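Local coordinates for tail fiber protein (Acinetobacter phage AM24, PDB 5W5P), which is a trimeric phage tailspike that probably recognises, and may depolymerise, the capsular polysaccharide of its Acinetobacter baumannii host, at residues W174-T179 with Q211-S216; N307-D312 with G331-N336; V367-N372 with P406-N411; T545-G550 with V558-H563; K562-P567 with S583-A588. All coordinates share one frame; numbering follows the deposited sequence.

Interactions 1, 2 and 3 follow one another along the parallel beta-helical body, and interactions 4 and 5 lie beyond it in the C-terminal region. Interactions 2 and 3 occupy successive rungs, with centres about 10 Å apart: Gly335 N lies 2.8 Å from Ile370 O, Asn372 ND2 reaches Phe333 O, and Phe333 packs on Phe369. Interaction 1 sits about 28 Å from interaction 2, centre to centre. Interactions 4 and 5 share Lys562 and His563, have centres about 11 Å apart and are joined by Gln546 NE2 on Phe564 O. Interaction 1 is about 81 Å from interaction 4, on the other side of the chain's centre.

Interaction 1 of 5, residues W174-T179 with Q211-S216; sequences WVYSNT and QGDGVS
Trp174 and Gln211 pair as parallel strand ends, their CA atoms 4.9 Å apart, and Val175 N donates to Gln211 O (2.9 Å) before the two chains diverge into loops. This is the rung-to-rung pairing of a right-handed parallel beta-helix, the fold usual in tailspikes: strand 172-175 lies between strands 144-147 and 209-211. Gln211 O also receives a CA-H...O contact from Trp174. On the face shared by these two residues, the side chains run alongside each other in the same direction. The extended Gln211 chain, with CG anti to the backbone N (chi1 -172°), follows the six-membered part of the indole. Gln211 CB lies over one face near the rim, and Gln211 NE2 comes to 3.3 Å from Trp174 CH2, with ring and amide planes inclined at 47°. Gln211 OE1 accepts from Arg172 NE, which fixes the rotation of the amide.

Where the strands part, Tyr176 and Asp213 cross at about a right angle, the carboxylate standing 83° to the phenol ring. Tyr176 CE2 is 3.4 Å from Asp213 OD2. The other carboxylate oxygen is drawn into its own loop, Ser216 OG donating to Asp213 OD1 (2.6 Å) on the syn lone pair. A water over the rim of one Tyr176 face bridges the diverging chains, lying 2.9 Å from Val175 O and 2.7 Å from Asp213 OD1.

Interaction 2 of 5, residues N307-D312 with G331-N336; sequences NVIRCD and GTFIGN
Two neighbouring rungs of the parallel beta-helix meet here, strands 308-310 and 331-334 running 5° from parallel with their axes 4.8 Å apart. Ile309 faces Gly331 and Arg310 faces Thr332. Thr332 N donates to Ile309 O, and Cys311 N to Thr332 O, giving the regular parallel ladder. On the Ile309 side, Cys311 CB packs 3.6 Å from Phe333 CD2 while its sulfur sits obliquely to the ring, SG 4.7 Å from the centroid. Leu325 and Phe322 of strand 321-328 cover this interior, and Phe333 stacks in turn on Phe369 of the next rung.

On the other face, Arg310 and Thr332 lie alongside each other, with Arg310 CG 3.3 Å from Thr332 OG1. The bend at chi2 (85°) turns the arginine away from this neighbour, leaving its guanidinium flat over Val308 CG1 and NH2 bonded to Asn281 OD1.

At the strand ends side chains take over the ladder. Asp312 OD1 accepts from Ile334 N (2.9 Å) on its anti side, 34° out of the carboxylate plane, and competes with Cys311 O, whose own bond from that N-H is long and weak. Asn336 ND2 instead grips Cys311 O at 2.7 Å, from above the carbonyl plane. Water joins Asp312 OD2 to Thr332 OG1. Ile334 meets its counterparts in the other two subunits. The carboxylate and carboxamide thus extend the hydrogen bonding beyond the last bridged pair, at a turn where the backbone ladder alone is weak.

Interaction 3 of 5, residues V367-N372 with P406-N411; sequences VTFIGN and PTFVGN
Phe369 and Phe408 lie side by side with ring planes only 5° apart and centroids separated by 4.5 Å; the rings are slid so far that they barely overlap. Phe369 CD1 hangs near the rim of one Phe408 face, 3.5 Å from Phe408 CE2. Both rings leave their strands with CG anti to the carbonyl carbon (chi1 -63° and -69°), which gives them the same heading. In the backbone beside them, Phe369 O takes two donors: Val409 N at 2.8 Å, almost head-on, and Asn411 ND2 at 3.0 Å, from well above the carbonyl plane.

The pairing repeats in Asn372 and Asn411, whose nearly coplanar amides form an asparagine ladder, a recognised feature of parallel beta-helices. Asn411 OD1 accepts from both Asn372 ND2 (2.8 Å) and Asn372 N (2.9 Å), and with its ND2 on Phe369 O the Asn411 amide is held at both ends. On the sheet face opposite the phenylalanines a water links Thr368 OG1 and Thr407 OG1.

Farther out, Trp419 stacks on Phe408, and Asn336 and Asn430 carry the ladder to the adjoining rungs. Ile370 packs against Ile370 of the third subunit, while Val409 touches Thr368 of the second.

Interaction 4 of 5, residues T545-G550 with V558-H563; sequences TQLEGG and VSLFKH
Lys562 stretches out fully, with CG anti to the backbone N (chi1 175°), and is met by two side chains of the facing segment. Glu548 runs alongside it in the same direction, Glu548 CG 3.8 Å from Lys562 CD. Their charged ends stay too far apart for a salt bridge, at 4.1 Å between Glu548 OE1 and Lys562 NZ, so the contact is chiefly one of aliphatic stems. Gln546 instead crosses the lysine at about a right angle, with NE2 3.6 Å from Lys562 CE; that amide is held by Phe564 O, to which NE2 donates.

The two segments run in nearly opposite directions, 172° apart. One leads into the small antiparallel hairpin of strands 551-553 and 558-559, and the other begins on its returning strand; the hairpin follows strand 535-546 of the C-terminal antiparallel sheet. Beside the hairpin Leu560 N donates to Gly550 O (3.0 Å). Farther from the hairpin a water gives a proton to Glu548 O at 2.6 Å.

Leu547 and Leu560 cross obliquely, meeting through their CD1 methyls 4.0 Å apart. Behind this pair stands the second subunit, whose Val537 packs on Leu547 and whose Gln522 packs on Leu560.

Interaction 5 of 5, residues K562-P567 with S583-A588; sequences KHFTSP and SGYVAA
His563 to Thr565 and Gly584 to Val586 run past each other in opposite directions, bridged once at Phe564 and Tyr585, whose CA atoms are 4.6 Å apart. Val586 N donates to His563 O (2.8 Å) in an almost straight bond. Thr565 N donates to Gly584 O, also at 2.8 Å. Gly584 has positive phi and no CB, which lets Thr565 O lie close against its CA. A water outside this bond joins Gly584 O to Thr565 OG1.

Tyr585 forms the middle of an aromatic cluster. Its CG is anti to the backbone N (chi1 178°), which carries the ring across to Phe564 in a T-shaped arrangement: the Tyr585 edge points at the Phe564 face, CD1 3.6 Å from Phe564 CZ, with planes at 66°. The edge of Phe564 meets Ser583 O in its ring plane.

These segments flank the hairpin of strands 569-574 and 577-582 in the C-terminal region, entering it at Pro567 and leaving it at Ser583. Pro567 CB rests 3.3 Å from Ser583 O, and Ser583 OG accepts from Val568 N.

Next along the same ring edge, Tyr585 lies alongside His563, the rings oblique at 36°, with the phenol OH 3.5 Å from His563 CD2 at the imidazole edge. Ala588 CB reaches the far end of that imidazole, whose NE2 is hydrogen-bonded to Thr596 OG1. Met502 of strand 492-503 packs on both His563 and Phe564.

Interaction 1 of 5, residues W174-T179 with Q211-S216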
# COMPACT_ATOMS: atom_id res chain seq x y z
N TRP A 174 -1.18 -24.83 -22.37
CA TRP A 174 -1.75 -24.11 -23.50
C TRP A 174 -3.25 -23.95 -23.30
O TRP A 174 -3.95 -24.94 -23.04
CB TRP A 174 -1.47 -24.83 -24.81
CG TRP A 174 -0.03 -24.91 -25.18
CD1 TRP A 174 0.82 -25.95 -24.96
CD2 TRP A 174 0.73 -23.90 -25.86
NE1 TRP A 174 2.06 -25.66 -25.45
CE2 TRP A 174 2.04 -24.41 -26.01
CE3 TRP A 174 0.43 -22.63 -26.36
CZ2 TRP A 174 3.05 -23.68 -26.64
CZ3 TRP A 174 1.44 -21.91 -26.99
CH2 TRP A 174 2.73 -22.44 -27.12
N VAL A 175 -3.74 -22.72 -23.42
CA VAL A 175 -5.12 -22.39 -23.09
C VAL A 175 -5.88 -22.10 -24.37
O VAL A 175 -5.42 -21.32 -25.22
CB VAL A 175 -5.19 -21.19 -22.13
CG1 VAL A 175 -6.62 -20.98 -21.67
CG2 VAL A 175 -4.26 -21.41 -20.95
N TYR A 176 -7.05 -22.73 -24.52
CA TYR A 176 -7.94 -22.52 -25.67
C TYR A 176 -9.37 -22.44 -25.12
O TYR A 176 -10.04 -23.46 -24.96
CB TYR A 176 -7.80 -23.63 -26.70
CG TYR A 176 -6.48 -23.60 -27.44
CD1 TYR A 176 -5.37 -24.25 -26.93
CD2 TYR A 176 -6.36 -22.94 -28.65
CE1 TYR A 176 -4.16 -24.24 -27.60
CE2 TYR A 176 -5.15 -22.92 -29.33
CZ TYR A 176 -4.06 -23.57 -28.80
OH TYR A 176 -2.85 -23.56 -29.47
N SER A 177 -9.83 -21.22 -24.84
CA SER A 177 -11.17 -21.04 -24.30
C SER A 177 -11.57 -19.58 -24.43
O SER A 177 -10.79 -18.68 -24.10
CB SER A 177 -11.24 -21.47 -22.83
OG SER A 177 -12.51 -21.20 -22.28
N ASN A 178 -12.80 -19.36 -24.90
CA ASN A 178 -13.38 -18.03 -24.97
C ASN A 178 -14.01 -17.58 -23.66
O ASN A 178 -14.32 -16.39 -23.51
CB ASN A 178 -14.44 -17.98 -26.08
CG ASN A 178 -14.73 -16.57 -26.56
OD1 ASN A 178 -13.94 -15.65 -26.33
ND2 ASN A 178 -15.86 -16.40 -27.23
N THR A 179 -14.19 -18.49 -22.70
CA THR A 179 -14.87 -18.19 -21.45
C THR A 179 -14.05 -18.46 -20.20
O THR A 179 -14.30 -17.83 -19.17
CB THR A 179 -16.18 -18.99 -21.35
OG1 THR A 179 -15.88 -20.39 -21.29
CG2 THR A 179 -17.08 -18.71 -22.55
N GLN A 211 -0.23 -20.23 -21.33
CA GLN A 211 0.22 -19.68 -22.60
C GLN A 211 -0.84 -19.87 -23.67
O GLN A 211 -1.46 -20.93 -23.77
CB GLN A 211 1.54 -20.34 -23.05
CG GLN A 211 2.19 -19.70 -24.26
CD GLN A 211 3.65 -20.10 -24.44
OE1 GLN A 211 4.29 -20.58 -23.50
NE2 GLN A 211 4.18 -19.90 -25.64
N GLY A 212 -1.05 -18.82 -24.47
CA GLY A 212 -1.87 -18.90 -25.66
C GLY A 212 -1.01 -18.66 -26.90
O GLY A 212 0.15 -18.24 -26.81
N ASP A 213 -1.60 -18.95 -28.06
CA ASP A 213 -0.91 -18.73 -29.33
C ASP A 213 -1.07 -17.32 -29.87
O ASP A 213 -0.40 -16.96 -30.84
CB ASP A 213 -1.38 -19.74 -30.38
CG ASP A 213 -2.89 -19.78 -30.53
OD1 ASP A 213 -3.57 -18.91 -29.94
OD2 ASP A 213 -3.40 -20.67 -31.23
N GLY A 214 -1.94 -16.51 -29.27
CA GLY A 214 -2.15 -15.15 -29.71
C GLY A 214 -3.00 -14.98 -30.94
O GLY A 214 -3.37 -13.84 -31.27
N VAL A 215 -3.34 -16.07 -31.64
CA VAL A 215 -4.21 -16.03 -32.80
C VAL A 215 -5.55 -16.70 -32.51
O VAL A 215 -6.29 -17.02 -33.44
CB VAL A 215 -3.54 -16.65 -34.03
CG1 VAL A 215 -2.36 -15.80 -34.49
CG2 VAL A 215 -3.10 -18.08 -33.73
N SER A 216 -5.87 -16.93 -31.24
CA SER A 216 -7.13 -17.52 -30.85
C SER A 216 -7.44 -17.07 -29.43
O SER A 216 -6.62 -16.40 -28.78
CB SER A 216 -7.09 -19.04 -30.96
OG SER A 216 -6.10 -19.57 -30.09
O HOH W 1 -4.61 -20.00 -27.64

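Interaction 2 of 5, residues N307-D312 with G331-N336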
# COMPACT_ATOMS: atom_id res chain seq x y z
N ASN A 307 -16.62 -1.49 -7.49
CA ASN A 307 -16.70 -1.28 -6.05
C ASN A 307 -15.35 -1.67 -5.46
O ASN A 307 -15.11 -2.85 -5.18
CB ASN A 307 -17.84 -2.09 -5.43
CG ASN A 307 -19.20 -1.45 -5.65
OD1 ASN A 307 -19.87 -1.70 -6.66
ND2 ASN A 307 -19.62 -0.62 -4.71
N VAL A 308 -14.48 -0.68 -5.27
CA VAL A 308 -13.11 -0.84 -4.78
C VAL A 308 -12.23 -1.55 -5.81
O VAL A 308 -12.49 -2.70 -6.18
CB VAL A 308 -13.05 -1.58 -3.43
CG1 VAL A 308 -11.62 -1.62 -2.91
CG2 VAL A 308 -13.95 -0.91 -2.43
N ILE A 309 -11.19 -0.86 -6.26
CA ILE A 309 -10.10 -1.48 -7.01
C ILE A 309 -8.80 -0.90 -6.49
O ILE A 309 -8.71 0.29 -6.15
CB ILE A 309 -10.25 -1.25 -8.53
CG1 ILE A 309 -9.11 -1.93 -9.30
CG2 ILE A 309 -10.30 0.23 -8.87
CD1 ILE A 309 -9.31 -1.97 -10.79
N ARG A 310 -7.78 -1.75 -6.37
CA ARG A 310 -6.44 -1.32 -6.01
C ARG A 310 -5.49 -1.84 -7.07
O ARG A 310 -5.55 -3.03 -7.42
CB ARG A 310 -6.01 -1.82 -4.63
CG ARG A 310 -7.07 -1.71 -3.55
CD ARG A 310 -8.00 -2.92 -3.57
NE ARG A 310 -8.59 -3.16 -2.26
CZ ARG A 310 -9.62 -3.98 -2.04
NH1 ARG A 310 -10.10 -4.12 -0.81
NH2 ARG A 310 -10.16 -4.64 -3.05
N CYS A 311 -4.64 -0.97 -7.60
CA CYS A 311 -3.60 -1.34 -8.55
C CYS A 311 -2.30 -0.69 -8.09
O CYS A 311 -2.07 0.49 -8.36
CB CYS A 311 -3.97 -0.92 -9.97
SG CYS A 311 -5.55 -1.59 -10.58
N ASP A 312 -1.46 -1.46 -7.39
CA ASP A 312 -0.28 -0.93 -6.73
C ASP A 312 0.99 -1.63 -7.21
O ASP A 312 0.99 -2.84 -7.47
CB ASP A 312 -0.40 -1.08 -5.21
CG ASP A 312 -1.67 -0.45 -4.66
OD1 ASP A 312 -2.18 0.50 -5.28
OD2 ASP A 312 -2.15 -0.91 -3.60
N GLY A 331 -11.23 3.77 -5.20
CA GLY A 331 -10.12 3.30 -6.01
C GLY A 331 -8.80 3.84 -5.49
O GLY A 331 -8.73 4.97 -5.01
N THR A 332 -7.76 3.01 -5.59
CA THR A 332 -6.41 3.41 -5.21
C THR A 332 -5.42 2.90 -6.25
O THR A 332 -5.54 1.77 -6.73
CB THR A 332 -6.04 2.88 -3.81
OG1 THR A 332 -6.55 1.55 -3.64
CG2 THR A 332 -6.62 3.78 -2.71
N PHE A 333 -4.45 3.74 -6.59
CA PHE A 333 -3.38 3.40 -7.54
C PHE A 333 -2.08 3.94 -6.96
O PHE A 333 -1.77 5.13 -7.14
CB PHE A 333 -3.64 3.96 -8.93
CG PHE A 333 -4.93 3.50 -9.55
CD1 PHE A 333 -6.14 4.09 -9.19
CD2 PHE A 333 -4.95 2.50 -10.51
CE1 PHE A 333 -7.33 3.68 -9.75
CE2 PHE A 333 -6.14 2.09 -11.08
CZ PHE A 333 -7.33 2.69 -10.70
N ILE A 334 -1.31 3.08 -6.29
CA ILE A 334 -0.16 3.50 -5.50
C ILE A 334 1.11 2.88 -6.09
O ILE A 334 1.26 1.66 -6.11
CB ILE A 334 -0.31 3.11 -4.02
CG1 ILE A 334 -1.69 3.52 -3.50
CG2 ILE A 334 0.84 3.68 -3.18
CD1 ILE A 334 -1.87 3.33 -2.00
N GLY A 335 2.01 3.74 -6.57
CA GLY A 335 3.36 3.31 -6.86
C GLY A 335 3.54 2.49 -8.12
O GLY A 335 4.49 1.71 -8.20
N ASN A 336 2.66 2.63 -9.10
CA ASN A 336 2.84 1.91 -10.35
C ASN A 336 4.03 2.47 -11.13
O ASN A 336 4.46 3.61 -10.94
CB ASN A 336 1.58 1.97 -11.20
CG ASN A 336 0.47 1.10 -10.64
OD1 ASN A 336 0.64 -0.11 -10.50
ND2 ASN A 336 -0.65 1.72 -10.30
O HOH W 2 -4.24 -0.01 -2.26

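Interaction 3 of 5, residues V367-N372 with P406-N411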
# COMPACT_ATOMS: atom_id res chain seq x y z
N VAL A 367 -11.15 8.38 -5.48
CA VAL A 367 -10.04 7.73 -6.17
C VAL A 367 -8.76 8.50 -5.86
O VAL A 367 -8.74 9.74 -5.96
CB VAL A 367 -10.26 7.66 -7.70
CG1 VAL A 367 -9.19 6.81 -8.37
CG2 VAL A 367 -11.65 7.12 -8.02
N THR A 368 -7.70 7.79 -5.49
CA THR A 368 -6.46 8.42 -5.07
C THR A 368 -5.28 7.81 -5.81
O THR A 368 -5.12 6.59 -5.82
CB THR A 368 -6.25 8.29 -3.56
OG1 THR A 368 -7.45 8.66 -2.88
CG2 THR A 368 -5.11 9.19 -3.10
N PHE A 369 -4.45 8.67 -6.42
CA PHE A 369 -3.23 8.27 -7.11
C PHE A 369 -2.03 8.77 -6.31
O PHE A 369 -1.86 9.98 -6.15
CB PHE A 369 -3.18 8.84 -8.53
CG PHE A 369 -4.27 8.33 -9.41
CD1 PHE A 369 -5.53 8.91 -9.39
CD2 PHE A 369 -4.04 7.26 -10.27
CE1 PHE A 369 -6.54 8.44 -10.21
CE2 PHE A 369 -5.04 6.78 -11.10
CZ PHE A 369 -6.29 7.37 -11.07
N ILE A 370 -1.20 7.85 -5.83
CA ILE A 370 -0.05 8.19 -5.00
C ILE A 370 1.20 7.55 -5.60
O ILE A 370 1.24 6.33 -5.79
CB ILE A 370 -0.24 7.73 -3.54
CG1 ILE A 370 -1.54 8.30 -2.97
CG2 ILE A 370 0.95 8.14 -2.69
CD1 ILE A 370 -1.91 7.72 -1.63
N GLY A 371 2.20 8.37 -5.90
CA GLY A 371 3.54 7.87 -6.17
C GLY A 371 3.72 7.06 -7.44
O GLY A 371 4.61 6.21 -7.50
N ASN A 372 2.90 7.30 -8.45
CA ASN A 372 3.07 6.63 -9.74
C ASN A 372 4.09 7.39 -10.59
O ASN A 372 4.24 8.60 -10.47
CB ASN A 372 1.74 6.54 -10.48
CG ASN A 372 0.68 5.81 -9.69
OD1 ASN A 372 0.62 4.59 -9.70
ND2 ASN A 372 -0.16 6.56 -8.99
N PRO A 406 -11.19 12.59 -8.16
CA PRO A 406 -9.94 11.95 -7.76
C PRO A 406 -8.87 12.97 -7.39
O PRO A 406 -8.87 14.12 -7.84
CB PRO A 406 -9.53 11.15 -9.00
CG PRO A 406 -10.77 11.02 -9.81
CD PRO A 406 -11.56 12.27 -9.55
N THR A 407 -7.93 12.52 -6.55
CA THR A 407 -6.82 13.35 -6.12
C THR A 407 -5.50 12.68 -6.51
O THR A 407 -5.44 11.47 -6.75
CB THR A 407 -6.85 13.62 -4.60
OG1 THR A 407 -6.59 12.42 -3.88
CG2 THR A 407 -8.22 14.18 -4.18
N PHE A 408 -4.45 13.50 -6.60
CA PHE A 408 -3.14 13.04 -7.03
C PHE A 408 -2.09 13.56 -6.04
O PHE A 408 -2.02 14.77 -5.80
CB PHE A 408 -2.81 13.53 -8.45
CG PHE A 408 -3.63 12.88 -9.53
CD1 PHE A 408 -4.93 13.30 -9.78
CD2 PHE A 408 -3.10 11.86 -10.30
CE1 PHE A 408 -5.69 12.70 -10.77
CE2 PHE A 408 -3.85 11.26 -11.29
CZ PHE A 408 -5.15 11.68 -11.53
N VAL A 409 -1.29 12.65 -5.49
CA VAL A 409 -0.28 12.99 -4.50
C VAL A 409 1.04 12.34 -4.91
O VAL A 409 1.11 11.11 -5.05
CB VAL A 409 -0.68 12.54 -3.09
CG1 VAL A 409 0.48 12.72 -2.11
CG2 VAL A 409 -1.93 13.30 -2.61
N GLY A 410 2.08 13.15 -5.09
CA GLY A 410 3.43 12.64 -5.22
C GLY A 410 3.72 11.82 -6.46
O GLY A 410 4.65 11.01 -6.45
N ASN A 411 2.95 12.01 -7.53
CA ASN A 411 3.18 11.30 -8.79
C ASN A 411 4.20 12.04 -9.65
O ASN A 411 4.52 13.20 -9.41
CB ASN A 411 1.87 11.13 -9.56
CG ASN A 411 0.78 10.46 -8.74
OD1 ASN A 411 0.74 9.23 -8.64
ND2 ASN A 411 -0.10 11.27 -8.15
O HOH W 3 -8.73 11.16 -2.96

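Interaction 4 of 5, residues T545-G550 with V558-H563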
# COMPACT_ATOMS: atom_id res chain seq x y z
N THR A 545 -14.78 44.80 13.29
CA THR A 545 -16.22 44.76 13.49
C THR A 545 -16.49 44.14 14.85
O THR A 545 -15.73 43.29 15.33
CB THR A 545 -16.94 43.98 12.39
OG1 THR A 545 -18.32 43.82 12.74
CG2 THR A 545 -16.32 42.63 12.17
N GLN A 546 -17.57 44.59 15.48
CA GLN A 546 -17.96 44.10 16.79
C GLN A 546 -19.48 44.03 16.86
O GLN A 546 -20.18 44.75 16.15
CB GLN A 546 -17.43 44.99 17.92
CG GLN A 546 -18.09 46.36 18.01
CD GLN A 546 -17.34 47.31 18.92
OE1 GLN A 546 -16.94 46.94 20.03
NE2 GLN A 546 -17.13 48.53 18.46
N LEU A 547 -19.97 43.14 17.71
CA LEU A 547 -21.40 43.06 17.96
C LEU A 547 -21.80 44.11 18.98
O LEU A 547 -21.14 44.27 20.01
CB LEU A 547 -21.77 41.66 18.45
CG LEU A 547 -21.96 40.64 17.32
CD1 LEU A 547 -21.55 39.25 17.77
CD2 LEU A 547 -23.40 40.66 16.83
N GLU A 548 -22.86 44.85 18.68
CA GLU A 548 -23.36 45.90 19.56
C GLU A 548 -24.65 45.52 20.27
O GLU A 548 -25.16 46.32 21.06
CB GLU A 548 -23.57 47.20 18.77
CG GLU A 548 -22.32 47.69 18.05
CD GLU A 548 -22.58 48.94 17.21
OE1 GLU A 548 -21.84 49.15 16.22
OE2 GLU A 548 -23.51 49.70 17.54
N GLY A 549 -25.17 44.33 20.02
CA GLY A 549 -26.40 43.89 20.66
C GLY A 549 -26.61 42.41 20.42
O GLY A 549 -25.81 41.74 19.77
N GLY A 550 -27.71 41.91 20.97
CA GLY A 550 -28.02 40.50 20.90
C GLY A 550 -28.30 39.92 22.28
O GLY A 550 -27.40 39.87 23.12
N VAL A 558 -30.09 40.62 29.36
CA VAL A 558 -28.69 41.01 29.18
C VAL A 558 -28.33 40.79 27.72
O VAL A 558 -28.64 39.74 27.14
CB VAL A 558 -27.76 40.21 30.11
CG1 VAL A 558 -26.31 40.61 29.90
CG2 VAL A 558 -28.16 40.42 31.57
N SER A 559 -27.68 41.79 27.12
CA SER A 559 -27.27 41.72 25.72
C SER A 559 -25.76 41.91 25.61
O SER A 559 -25.10 42.41 26.52
CB SER A 559 -27.99 42.78 24.88
OG SER A 559 -29.29 42.35 24.53
N LEU A 560 -25.22 41.49 24.46
CA LEU A 560 -23.81 41.73 24.18
C LEU A 560 -23.54 43.23 24.10
O LEU A 560 -24.30 43.98 23.48
CB LEU A 560 -23.40 41.05 22.88
CG LEU A 560 -23.48 39.52 22.82
CD1 LEU A 560 -23.19 39.05 21.40
CD2 LEU A 560 -22.51 38.89 23.80
N PHE A 561 -22.44 43.66 24.72
CA PHE A 561 -22.11 45.07 24.88
C PHE A 561 -21.04 45.49 23.89
O PHE A 561 -20.09 44.74 23.62
CB PHE A 561 -21.63 45.33 26.31
CG PHE A 561 -21.39 46.78 26.63
CD1 PHE A 561 -22.45 47.66 26.80
CD2 PHE A 561 -20.10 47.27 26.77
CE1 PHE A 561 -22.23 48.99 27.10
CE2 PHE A 561 -19.87 48.61 27.07
CZ PHE A 561 -20.94 49.46 27.23
N LYS A 562 -21.17 46.70 23.37
CA LYS A 562 -20.17 47.30 22.48
C LYS A 562 -19.02 47.82 23.34
O LYS A 562 -19.14 48.87 23.98
CB LYS A 562 -20.80 48.41 21.64
CG LYS A 562 -19.83 49.17 20.77
CD LYS A 562 -20.50 50.35 20.08
CE LYS A 562 -19.51 51.09 19.19
NZ LYS A 562 -20.13 52.21 18.43
N HIS A 563 -17.90 47.09 23.35
CA HIS A 563 -16.79 47.43 24.23
C HIS A 563 -15.87 48.49 23.64
O HIS A 563 -15.25 49.26 24.39
CB HIS A 563 -15.99 46.18 24.58
CG HIS A 563 -16.64 45.30 25.59
ND1 HIS A 563 -17.79 44.59 25.33
CD2 HIS A 563 -16.30 45.01 26.87
CE1 HIS A 563 -18.13 43.90 26.41
NE2 HIS A 563 -17.25 44.13 27.36
O HOH W 4 -24.60 47.24 23.46

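Interaction 5 of 5, residues K562-P567 with S583-A588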
# COMPACT_ATOMS: atom_id res chain seq x y z
N LYS A 562 -21.17 46.70 23.37
CA LYS A 562 -20.17 47.30 22.48
C LYS A 562 -19.02 47.82 23.34
O LYS A 562 -19.14 48.87 23.98
CB LYS A 562 -20.80 48.41 21.64
CG LYS A 562 -19.83 49.17 20.77
CD LYS A 562 -20.50 50.35 20.08
CE LYS A 562 -19.51 51.09 19.19
NZ LYS A 562 -20.13 52.21 18.43
N HIS A 563 -17.90 47.09 23.35
CA HIS A 563 -16.79 47.43 24.23
C HIS A 563 -15.87 48.49 23.64
O HIS A 563 -15.25 49.26 24.39
CB HIS A 563 -15.99 46.18 24.58
CG HIS A 563 -16.64 45.30 25.59
ND1 HIS A 563 -17.79 44.59 25.33
CD2 HIS A 563 -16.30 45.01 26.87
CE1 HIS A 563 -18.13 43.90 26.41
NE2 HIS A 563 -17.25 44.13 27.36
N PHE A 564 -15.74 48.53 22.31
CA PHE A 564 -14.81 49.43 21.64
C PHE A 564 -15.57 50.55 20.94
O PHE A 564 -16.61 50.32 20.33
CB PHE A 564 -13.95 48.66 20.63
CG PHE A 564 -12.95 47.73 21.27
CD1 PHE A 564 -11.72 48.21 21.71
CD2 PHE A 564 -13.22 46.38 21.42
CE1 PHE A 564 -10.79 47.37 22.28
CE2 PHE A 564 -12.29 45.53 21.99
CZ PHE A 564 -11.08 46.03 22.43
N THR A 565 -15.05 51.77 21.05
CA THR A 565 -15.61 52.94 20.38
C THR A 565 -14.55 53.50 19.44
O THR A 565 -13.60 54.15 19.90
CB THR A 565 -16.09 53.98 21.39
OG1 THR A 565 -17.20 53.45 22.13
CG2 THR A 565 -16.54 55.26 20.68
N SER A 566 -14.70 53.23 18.14
CA SER A 566 -13.78 53.62 17.08
C SER A 566 -12.34 53.31 17.47
O SER A 566 -11.55 54.24 17.71
CB SER A 566 -13.95 55.10 16.73
OG SER A 566 -13.51 55.91 17.80
N PRO A 567 -11.95 52.04 17.52
CA PRO A 567 -10.62 51.70 18.03
C PRO A 567 -9.50 52.03 17.05
O PRO A 567 -9.67 51.99 15.83
CB PRO A 567 -10.71 50.19 18.27
CG PRO A 567 -11.72 49.73 17.28
CD PRO A 567 -12.72 50.85 17.15
N SER A 583 -7.66 50.91 21.10
CA SER A 583 -8.10 52.01 21.94
C SER A 583 -9.63 52.06 22.00
O SER A 583 -10.33 51.25 21.40
CB SER A 583 -7.52 53.33 21.44
OG SER A 583 -7.87 53.56 20.08
N GLY A 584 -10.14 53.04 22.74
CA GLY A 584 -11.57 53.23 22.87
C GLY A 584 -12.29 52.14 23.63
O GLY A 584 -13.47 51.89 23.37
N TYR A 585 -11.62 51.49 24.58
CA TYR A 585 -12.20 50.36 25.29
C TYR A 585 -12.91 50.83 26.55
O TYR A 585 -12.33 51.54 27.37
CB TYR A 585 -11.13 49.33 25.64
CG TYR A 585 -11.67 48.16 26.43
CD1 TYR A 585 -12.16 47.03 25.77
CD2 TYR A 585 -11.71 48.18 27.82
CE1 TYR A 585 -12.66 45.95 26.48
CE2 TYR A 585 -12.21 47.11 28.53
CZ TYR A 585 -12.68 46.00 27.86
OH TYR A 585 -13.18 44.94 28.56
N VAL A 586 -14.16 50.40 26.71
CA VAL A 586 -14.92 50.60 27.94
C VAL A 586 -15.58 49.26 28.28
O VAL A 586 -16.32 48.70 27.46
CB VAL A 586 -15.98 51.71 27.80
CG1 VAL A 586 -16.88 51.74 29.03
CG2 VAL A 586 -15.32 53.05 27.58
N ALA A 587 -15.30 48.76 29.48
CA ALA A 587 -15.80 47.44 29.87
C ALA A 587 -17.30 47.48 30.14
O ALA A 587 -17.85 48.48 30.63
CB ALA A 587 -15.07 46.94 31.11
N ALA A 588 -17.96 46.37 29.82
CA ALA A 588 -19.36 46.19 30.20
C ALA A 588 -19.48 46.03 31.71
O ALA A 588 -18.56 45.55 32.38
CB ALA A 588 -19.95 44.97 29.49
O HOH W 5 -16.03 52.24 24.30